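Local coordinates for protein imelysin (Bacteroides ovatus ATCC 8483, PDB 3OYV) that probably takes part in bacterial iron uptake as a metal-binding, imelysin-type peptidase of the outer membrane, at residues S73-E76 / E77-K81; P228-T231 / Q232-A236; D250-Y253 / N254-V258. All blocks are in the same frame, centred on the assembly; numbering follows the deposited sequence.

Contact 1 of 3, residues S73-E76 / E77-K81; sequences SCVE and EIVDK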
ATOM      1  N   SER A  73       1.354  24.678  -0.446  1.00 15.24           N
ATOM      2  CA  SER A  73       0.321  23.825  -1.040  0.60 15.96           C
ATOM      3  C   SER A  73       0.782  22.359  -1.116  1.00 14.90           C
ATOM      4  O   SER A  73       0.036  21.421  -0.785  1.00 17.08           O
ATOM      5  CB  SER A  73      -0.009  24.328  -2.442  0.60 16.43           C
ATOM      6  OG  SER A  73      -1.060  23.575  -3.012  0.60 20.30           O
ATOM      7  N   CYS A  74       2.029  22.173  -1.541  1.00 14.25           N
ATOM      8  CA  CYS A  74       2.600  20.829  -1.582  1.00 13.24           C
ATOM      9  C   CYS A  74       2.595  20.205  -0.191  1.00 11.62           C
ATOM     10  O   CYS A  74       2.209  19.048  -0.010  1.00 12.35           O
ATOM     11  CB  CYS A  74       4.052  20.848  -2.058  1.00 12.79           C
ATOM     12  SG  CYS A  74       4.264  21.371  -3.747  1.00 14.89           S
ATOM     13  N   VAL A  75       3.026  20.969   0.820  1.00 12.24           N
ATOM     14  CA  VAL A  75       3.163  20.424   2.170  1.00 13.12           C
ATOM     15  C   VAL A  75       1.802  20.123   2.824  1.00 12.88           C
ATOM     16  O   VAL A  75       1.651  19.129   3.525  1.00 13.85           O
ATOM     17  CB  VAL A  75       4.059  21.338   3.042  1.00 12.92           C
ATOM     18  CG1 VAL A  75       3.970  21.007   4.531  1.00 14.58           C
ATOM     19  CG2 VAL A  75       5.499  21.250   2.534  1.00 13.30           C
ATOM     20  N   GLU A  76       0.800  20.950   2.525  1.00 13.88           N
ATOM     21  CA  GLU A  76      -0.550  20.674   2.981  1.00 15.36           C
ATOM     22  C   GLU A  76      -1.052  19.361   2.373  1.00 15.13           C
ATOM     23  O   GLU A  76      -1.684  18.580   3.069  1.00 15.62           O
ATOM     24  CB  GLU A  76      -1.461  21.852   2.655  1.00 16.45           C
ATOM     25  CG  GLU A  76      -1.171  23.052   3.581  1.00 17.64           C
ATOM     26  CD  GLU A  76      -1.924  24.329   3.243  1.00 23.10           C
ATOM     27  OE1 GLU A  76      -2.406  24.491   2.102  1.00 27.22           O
ATOM     28  OE2 GLU A  76      -1.971  25.214   4.147  1.00 25.38           O
ATOM     29  N   GLU A  77      -0.730  19.106   1.103  1.00 14.71           N
ATOM     30  CA  GLU A  77      -1.105  17.847   0.466  1.00 13.96           C
ATOM     31  C   GLU A  77      -0.361  16.689   1.151  1.00 13.94           C
ATOM     32  O   GLU A  77      -0.957  15.669   1.467  1.00 14.69           O
ATOM     33  CB  GLU A  77      -0.803  17.869  -1.040  1.00 14.61           C
ATOM     34  CG  GLU A  77      -1.203  16.585  -1.792  1.00 14.12           C
ATOM     35  CD  GLU A  77      -2.705  16.409  -1.938  1.00 15.62           C
ATOM     36  OE1 GLU A  77      -3.500  17.306  -1.563  1.00 20.67           O
ATOM     37  OE2 GLU A  77      -3.130  15.347  -2.434  1.00 18.87           O
ATOM     38  N   ILE A  78       0.937  16.883   1.384  1.00 12.30           N
ATOM     39  CA  ILE A  78       1.730  15.845   2.064  1.00 11.82           C
ATOM     40  C   ILE A  78       1.099  15.464   3.416  1.00 11.93           C
ATOM     41  O   ILE A  78       0.896  14.285   3.737  1.00 12.08           O
ATOM     42  CB  ILE A  78       3.207  16.259   2.272  1.00 11.29           C
ATOM     43  CG1 ILE A  78       3.904  16.345   0.916  1.00 11.07           C
ATOM     44  CG2 ILE A  78       3.917  15.363   3.287  1.00 11.06           C
ATOM     45  CD1 ILE A  78       5.264  17.033   0.947  1.00 13.28           C
ATOM     46  N   VAL A  79       0.781  16.482   4.214  1.00 11.18           N
ATOM     47  CA  VAL A  79       0.264  16.247   5.557  1.00 12.58           C
ATOM     48  C   VAL A  79      -1.161  15.665   5.510  1.00 12.28           C
ATOM     49  O   VAL A  79      -1.469  14.722   6.247  1.00 14.27           O
ATOM     50  CB  VAL A  79       0.347  17.530   6.415  1.00 13.09           C
ATOM     51  CG1 VAL A  79      -0.379  17.350   7.761  1.00 15.19           C
ATOM     52  CG2 VAL A  79       1.823  17.926   6.619  1.00 14.08           C
ATOM     53  N   ASP A  80      -1.976  16.187   4.597  1.00 13.94           N
ATOM     54  CA  ASP A  80      -3.341  15.663   4.401  1.00 15.20           C
ATOM     55  C   ASP A  80      -3.295  14.180   4.075  1.00 14.26           C
ATOM     56  O   ASP A  80      -4.090  13.396   4.597  1.00 15.43           O
ATOM     57  CB  ASP A  80      -4.052  16.346   3.238  1.00 16.05           C
ATOM     58  CG  ASP A  80      -4.669  17.702   3.604  1.00 21.74           C
ATOM     59  OD1 ASP A  80      -4.767  18.025   4.799  1.00 22.12           O
ATOM     60  OD2 ASP A  80      -5.055  18.406   2.649  1.00 23.47           O
ATOM     61  N   LYS A  81      -2.366  13.786   3.210  1.00 12.93           N
ATOM     62  CA  LYS A  81      -2.324  12.389   2.781  1.00 12.65           C
ATOM     63  C   LYS A  81      -1.731  11.457   3.840  1.00 11.33           C
ATOM     64  O   LYS A  81      -2.106  10.278   3.919  1.00 12.23           O
ATOM     65  CB  LYS A  81      -1.603  12.295   1.447  1.00 12.65           C
ATOM     66  CG  LYS A  81      -2.499  12.828   0.327  1.00 13.49           C
ATOM     67  CD  LYS A  81      -3.593  11.838  -0.031  1.00 16.54           C
ATOM     68  CE  LYS A  81      -4.592  12.401  -1.016  1.00 18.15           C
ATOM     69  NZ  LYS A  81      -5.559  11.318  -1.399  1.00 19.11           N
TER

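Contact 2 of 3, residues P228-T231 / Q232-A236; sequences PVVT and QYVDA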
ATOM      1  N   PRO A 228      13.040  23.087   0.276  1.00 10.29           N
ATOM      2  CA  PRO A 228      13.955  21.958   0.468  1.00 10.31           C
ATOM      3  C   PRO A 228      13.265  20.745   1.066  1.00  9.93           C
ATOM      4  O   PRO A 228      13.706  19.616   0.849  1.00 11.37           O
ATOM      5  CB  PRO A 228      15.059  22.519   1.377  1.00 12.58           C
ATOM      6  CG  PRO A 228      14.666  23.821   1.754  1.00 16.53           C
ATOM      7  CD  PRO A 228      13.518  24.323   0.916  1.00 12.30           C
ATOM      8  N   VAL A 229      12.223  20.990   1.846  1.00  9.74           N
ATOM      9  CA  VAL A 229      11.440  19.896   2.420  1.00  9.52           C
ATOM     10  C   VAL A 229      10.746  19.129   1.254  1.00  9.73           C
ATOM     11  O   VAL A 229      10.773  17.892   1.211  1.00  9.48           O
ATOM     12  CB  VAL A 229      10.416  20.412   3.440  1.00 10.95           C
ATOM     13  CG1 VAL A 229       9.464  19.274   3.854  1.00 12.65           C
ATOM     14  CG2 VAL A 229      11.128  21.045   4.657  1.00 13.83           C
ATOM     15  N   VAL A 230      10.125  19.863   0.334  1.00  8.98           N
ATOM     16  CA  VAL A 230       9.429  19.249  -0.811  1.00  9.25           C
ATOM     17  C   VAL A 230      10.419  18.468  -1.690  1.00  8.55           C
ATOM     18  O   VAL A 230      10.164  17.330  -2.086  1.00  9.74           O
ATOM     19  CB  VAL A 230       8.617  20.247  -1.604  1.00 10.69           C
ATOM     20  CG1 VAL A 230       8.001  19.585  -2.835  1.00 12.65           C
ATOM     21  CG2 VAL A 230       7.530  20.902  -0.711  1.00 12.19           C
ATOM     22  N   THR A 231      11.560  19.063  -1.963  1.00  9.46           N
ATOM     23  CA  THR A 231      12.542  18.460  -2.843  1.00  9.71           C
ATOM     24  C   THR A 231      13.053  17.169  -2.243  1.00  9.47           C
ATOM     25  O   THR A 231      13.139  16.132  -2.927  1.00 10.39           O
ATOM     26  CB  THR A 231      13.650  19.479  -3.152  1.00  9.97           C
ATOM     27  OG1 THR A 231      13.077  20.513  -3.913  1.00 12.56           O
ATOM     28  CG2 THR A 231      14.842  18.829  -3.882  1.00 12.32           C
ATOM     29  N   GLN A 232      13.404  17.213  -0.959  1.00  9.27           N
ATOM     30  CA  GLN A 232      13.884  16.015  -0.257  1.00  9.94           C
ATOM     31  C   GLN A 232      12.835  14.910  -0.209  1.00  9.00           C
ATOM     32  O   GLN A 232      13.135  13.719  -0.377  1.00 10.58           O
ATOM     33  CB  GLN A 232      14.399  16.335   1.150  1.00  9.91           C
ATOM     34  CG  GLN A 232      14.833  15.188   2.013  1.00 10.52           C
ATOM     35  CD  GLN A 232      16.059  14.474   1.541  1.00 10.75           C
ATOM     36  OE1 GLN A 232      16.799  14.938   0.668  1.00 13.23           O
ATOM     37  NE2 GLN A 232      16.315  13.345   2.152  1.00 11.28           N
ATOM     38  N   TYR A 233      11.592  15.304   0.069  1.00  9.76           N
ATOM     39  CA  TYR A 233      10.495  14.342   0.131  1.00  8.36           C
ATOM     40  C   TYR A 233      10.330  13.598  -1.190  1.00  9.21           C
ATOM     41  O   TYR A 233      10.214  12.380  -1.244  1.00  9.95           O
ATOM     42  CB  TYR A 233       9.231  15.090   0.502  1.00 10.07           C
ATOM     43  CG  TYR A 233       7.904  14.375   0.407  1.00  8.52           C
ATOM     44  CD1 TYR A 233       7.386  13.637   1.457  1.00  9.28           C
ATOM     45  CD2 TYR A 233       7.138  14.519  -0.738  1.00  9.32           C
ATOM     46  CE1 TYR A 233       6.135  13.022   1.358  1.00 10.02           C
ATOM     47  CE2 TYR A 233       5.872  13.961  -0.846  1.00 10.09           C
ATOM     48  CZ  TYR A 233       5.379  13.229   0.223  1.00  9.33           C
ATOM     49  OH  TYR A 233       4.107  12.702   0.139  1.00 11.44           O
ATOM     50  N   VAL A 234      10.349  14.345  -2.271  1.00  8.83           N
ATOM     51  CA  VAL A 234      10.178  13.734  -3.597  1.00  9.44           C
ATOM     52  C   VAL A 234      11.391  12.873  -3.941  1.00 10.07           C
ATOM     53  O   VAL A 234      11.249  11.710  -4.365  1.00 10.14           O
ATOM     54  CB  VAL A 234       9.953  14.805  -4.670  1.00  9.93           C
ATOM     55  CG1 VAL A 234      10.052  14.226  -6.094  1.00 11.71           C
ATOM     56  CG2 VAL A 234       8.587  15.526  -4.457  1.00 11.35           C
ATOM     57  N   ASP A 235      12.592  13.406  -3.746  1.00  9.38           N
ATOM     58  CA  ASP A 235      13.797  12.742  -4.249  1.00  9.28           C
ATOM     59  C   ASP A 235      14.270  11.598  -3.379  1.00 10.55           C
ATOM     60  O   ASP A 235      14.890  10.683  -3.920  1.00 11.70           O
ATOM     61  CB  ASP A 235      14.948  13.769  -4.439  1.00 10.98           C
ATOM     62  CG  ASP A 235      14.737  14.719  -5.597  1.00 13.25           C
ATOM     63  OD1 ASP A 235      13.879  14.434  -6.451  1.00 12.91           O
ATOM     64  OD2 ASP A 235      15.464  15.742  -5.627  1.00 15.34           O
ATOM     65  N   ALA A 236      14.013  11.639  -2.057  1.00  9.48           N
ATOM     66  CA  ALA A 236      14.454  10.628  -1.115  1.00  9.09           C
ATOM     67  C   ALA A 236      13.365   9.668  -0.663  1.00 10.17           C
ATOM     68  O   ALA A 236      13.654   8.549  -0.279  1.00 12.17           O
ATOM     69  CB  ALA A 236      15.149  11.280   0.106  1.00 12.46           C
TER

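Contact 3 of 3, residues D250-Y253 / N254-V258; sequences DALY and NAVIV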
ATOM      1  N   ASP A 250       8.648  -6.358 -10.683  1.00 10.46           N
ATOM      2  CA  ASP A 250       9.346  -7.070 -11.758  1.00 11.04           C
ATOM      3  C   ASP A 250       9.794  -8.439 -11.242  1.00 10.13           C
ATOM      4  O   ASP A 250       9.577  -9.474 -11.886  1.00 11.78           O
ATOM      5  CB  ASP A 250      10.564  -6.272 -12.281  1.00 10.58           C
ATOM      6  CG  ASP A 250      10.205  -5.120 -13.181  1.00 11.78           C
ATOM      7  OD1 ASP A 250       9.036  -4.955 -13.585  1.00 13.73           O
ATOM      8  OD2 ASP A 250      11.141  -4.343 -13.499  1.00 15.18           O
ATOM      9  N   ALA A 251      10.421  -8.457 -10.067  1.00  9.30           N
ATOM     10  CA  ALA A 251      10.864  -9.702  -9.427  1.00 10.49           C
ATOM     11  C   ALA A 251       9.707 -10.659  -9.148  1.00 10.45           C
ATOM     12  O   ALA A 251       9.820 -11.870  -9.361  1.00 10.65           O
ATOM     13  CB  ALA A 251      11.675  -9.448  -8.125  1.00 11.11           C
ATOM     14  N   LEU A 252       8.598 -10.094  -8.682  1.00  9.69           N
ATOM     15  CA  LEU A 252       7.400 -10.854  -8.429  1.00 10.65           C
ATOM     16  C   LEU A 252       6.875 -11.534  -9.696  1.00  9.95           C
ATOM     17  O   LEU A 252       6.460 -12.690  -9.684  1.00  9.58           O
ATOM     18  CB  LEU A 252       6.350  -9.952  -7.763  1.00 10.52           C
ATOM     19  CG  LEU A 252       4.994 -10.565  -7.424  1.00  9.03           C
ATOM     20  CD1 LEU A 252       5.087 -11.771  -6.525  1.00 11.01           C
ATOM     21  CD2 LEU A 252       4.118  -9.459  -6.809  1.00 11.43           C
ATOM     22  N   TYR A 253       6.874 -10.802 -10.802  1.00 10.61           N
ATOM     23  CA  TYR A 253       6.450 -11.348 -12.100  1.00  9.55           C
ATOM     24  C   TYR A 253       7.332 -12.576 -12.435  1.00  9.41           C
ATOM     25  O   TYR A 253       6.815 -13.615 -12.810  1.00 10.08           O
ATOM     26  CB  TYR A 253       6.515 -10.285 -13.174  1.00 11.04           C
ATOM     27  CG  TYR A 253       6.107 -10.793 -14.525  1.00 11.20           C
ATOM     28  CD1 TYR A 253       4.777 -11.045 -14.835  1.00 11.84           C
ATOM     29  CD2 TYR A 253       7.065 -11.113 -15.461  1.00 11.36           C
ATOM     30  CE1 TYR A 253       4.408 -11.521 -16.101  1.00 13.30           C
ATOM     31  CE2 TYR A 253       6.715 -11.577 -16.713  1.00 13.91           C
ATOM     32  CZ  TYR A 253       5.377 -11.783 -17.028  1.00 13.29           C
ATOM     33  OH  TYR A 253       5.044 -12.267 -18.261  1.00 16.77           O
ATOM     34  N   ASN A 254       8.655 -12.460 -12.297  1.00  9.81           N
ATOM     35  CA  ASN A 254       9.525 -13.579 -12.609  1.00 11.53           C
ATOM     36  C   ASN A 254       9.248 -14.783 -11.719  1.00 10.34           C
ATOM     37  O   ASN A 254       9.214 -15.911 -12.184  1.00 11.03           O
ATOM     38  CB  ASN A 254      11.022 -13.189 -12.488  1.00 11.76           C
ATOM     39  CG  ASN A 254      11.453 -12.176 -13.458  1.00 12.97           C
ATOM     40  OD1 ASN A 254      11.770 -11.036 -13.081  1.00 18.38           O
ATOM     41  ND2 ASN A 254      11.479 -12.561 -14.721  1.00 13.18           N
ATOM     42  N   ALA A 255       9.016 -14.524 -10.430  1.00  9.18           N
ATOM     43  CA  ALA A 255       8.731 -15.589  -9.501  1.00  9.56           C
ATOM     44  C   ALA A 255       7.433 -16.322  -9.866  1.00  9.75           C
ATOM     45  O   ALA A 255       7.330 -17.565  -9.719  1.00  9.69           O
ATOM     46  CB  ALA A 255       8.683 -15.094  -8.058  1.00  9.69           C
ATOM     47  N   VAL A 256       6.426 -15.565 -10.304  1.00  9.42           N
ATOM     48  CA  VAL A 256       5.176 -16.154 -10.741  1.00 10.47           C
ATOM     49  C   VAL A 256       5.358 -16.984 -12.018  1.00 10.41           C
ATOM     50  O   VAL A 256       4.795 -18.054 -12.123  1.00 11.79           O
ATOM     51  CB  VAL A 256       4.105 -15.045 -10.885  1.00 10.57           C
ATOM     52  CG1 VAL A 256       2.891 -15.539 -11.702  1.00 11.62           C
ATOM     53  CG2 VAL A 256       3.657 -14.532  -9.500  1.00 12.73           C
ATOM     54  N   ILE A 257       6.155 -16.489 -12.965  1.00 10.35           N
ATOM     55  CA  ILE A 257       6.419 -17.258 -14.206  1.00 11.10           C
ATOM     56  C   ILE A 257       7.120 -18.599 -13.840  1.00  9.99           C
ATOM     57  O   ILE A 257       6.754 -19.658 -14.359  1.00 12.03           O
ATOM     58  CB  ILE A 257       7.243 -16.420 -15.247  1.00 11.85           C
ATOM     59  CG1 ILE A 257       6.457 -15.200 -15.761  1.00 13.87           C
ATOM     60  CG2 ILE A 257       7.703 -17.319 -16.421  1.00 12.96           C
ATOM     61  CD1 ILE A 257       5.199 -15.528 -16.501  1.00 16.80           C
ATOM     62  N   VAL A 258       8.086 -18.576 -12.921  1.00 10.36           N
ATOM     63  CA  VAL A 258       8.797 -19.816 -12.564  1.00 10.13           C
ATOM     64  C   VAL A 258       7.843 -20.803 -11.898  1.00 11.91           C
ATOM     65  O   VAL A 258       7.879 -22.000 -12.203  1.00 12.59           O
ATOM     66  CB  VAL A 258      10.049 -19.545 -11.699  1.00  9.59           C
ATOM     67  CG1 VAL A 258      10.708 -20.856 -11.216  1.00 12.27           C
ATOM     68  CG2 VAL A 258      11.037 -18.705 -12.495  1.00 11.15           C
TER

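Contact 1 of 3, residues S73-E76 / E77-K81
Val79 holds CG1 opposite its own backbone N (chi1 172°), which leaves CG2 beside that N and hanging back over the turn before, toward Val75. This is i to i+4 packing within the alpha-helix 71-102, a purely local contact. CG2 of Val79 sits 3.3 Å from the carbonyl O of Val75 and 4.3 Å from Val75 CG1, so one methyl lies against the carbonyl oxygen and also makes a loose apolar contact with CG1 of the valine a turn earlier. The Val75 oxygen takes the amide of Val79 as well, and the methyl lies alongside that bond.

Ile78 does much the same one step round the helix. Its CG1, rather than a methyl, is the branch placed beside the backbone N (chi1 -68°), and it comes to 3.3 Å from Cys74 O. That oxygen accepts the Ile78 N-H at 2.9 Å. Cys74, Val75 and Ile78 turn their side chains against helix 223-261, where Val230 and Tyr233 receive them. Val79 is packed instead with Leu209 of helix 189-214 and Leu149 of helix 149-156.

The other flank of the helix is polar and less buried. Glu76 reaches out on an extended chain, and its carboxylate stays 6.7 Å from that of Asp80, measured from OE1 to OD2; any repulsion between the two is probably eased by Lys210, whose NZ forms a salt bridge with Asp80 OD1. The carboxylate of Asp80 folds back over the turn that its own amide closes: Asp80 N donates to Glu76 O at 2.9 Å, and Asp80 CG lies 3.2 Å from the same Glu76 O.

Contact 2 of 3, residues P228-T231 / Q232-A236
Thr231 and Asp235, one turn apart on the alpha-helix 223-261, stand side by side and point the same way, Thr231 CG2 meeting Asp235 OD2 at 3.6 Å. The methyl is there because it lies opposite the backbone N of Thr231 (OG1 at chi1 -67°), while OG1 is held back by a hydrogen bond with the carbonyl O of Asn227. Beneath the pair, Asp235 N donates to Thr231 O at 2.9 Å. The carboxylate has its strongest partner in Lys61 of helix 56-62, whose NZ makes a salt bridge with Asp235 OD1.

On the buried side Val234 lays CG2 3.4 Å from Val230 O and 4.4 Å from Val230 CG1. Phe60 of helix 56-62 packs on both valines. The Tyr233 ring rises from the helix with Val230 O at its edge, near the ring plane; its side chain also packs on Phe288, Phe290 and, from helix 71-102, Ile78.

The stretch is itself irregular: it is kinked at Pro228 and Val229, whose N atoms have no bond to the preceding turn, and a wider pi-type turn lies at 233-236. The Gln232 side chain turns to another partner, NE2 bonding to Gly138 O. Its own amide N reaches Pro228 O at 3.0 Å, from a position 37° out of the carbonyl plane and thus not on a lone pair.

Contact 3 of 3, residues D250-Y253 / N254-V258
An aromatic-aliphatic pair at i and i+4 marks this turn of the long alpha-helix 223-261: Ile257 leans its CG1-CD1 branch over one face of the Tyr253 ring. Ile257 CG1 stands 4.0 Å from the ring centroid, 21° off the ring normal, a CH-pi contact offset toward the rim. The offset is on the hydroxyl side of the ring, since CG1 comes to 3.8 Å from CE2 of Tyr253 and Ile257 CD1 to 3.7 Å from Tyr253 OH. The two side chains cross obliquely. Tyr253 has CG opposite its backbone N (chi1 179°), which carries the ring forward along the helix, while Ile257 has CG1 beside its own N and so turned back to meet it.

The backbone below is regular, Ile257 N donating to Tyr253 O at 3.0 Å. Next to it Val256 N bonds to Leu252 O at 2.9 Å, and Val256 CG2 lies 4.3 Å from Leu252 CD1. Leu252 is received by Ala274 and Ala278 of helix 265-283, and Val256 by Met28 of helix 21-47.

The phenol end of Tyr253 is fixed by a hydrogen bond between its OH and Asp331 OD1, and its side chain also touches Arg29 and Lys36 of helix 21-47. With an alanine here, the Asp331 carboxylate would probably lose a bonding partner and the CG1-CD1 arm of Ile257 would be left without the ring it rests on. Asp250, a turn earlier, is held by Lys246 and Lys36 through separate carboxylate oxygens. Leu252 and Ala255 face helix 265-283, while Tyr253, Val256 and Ile257 face helix 21-47, which makes this a helix packed against two neighbours in a mainly helical fold.

Contact 1 comes first along the chain, near the start of helix 71-102, and contacts 2 and 3 follow in order on helix 223-261. Each joins consecutive turns of a single helix, so none closes a loop, and none nests in or crosses another. Contacts 1 and 2 lie side by side, their centres about 13 Å apart: Ile78 CG1 meets Tyr233 CZ at 3.5 Å, tying the two helices together. Contact 3 sits farther along helix 223-261, its centre about 32 Å from that of contact 2 and on the opposite side of the chain's centre from contact 1. That helix thus joins the neighbourhood of 71-102 to that of 21-47 and 265-283.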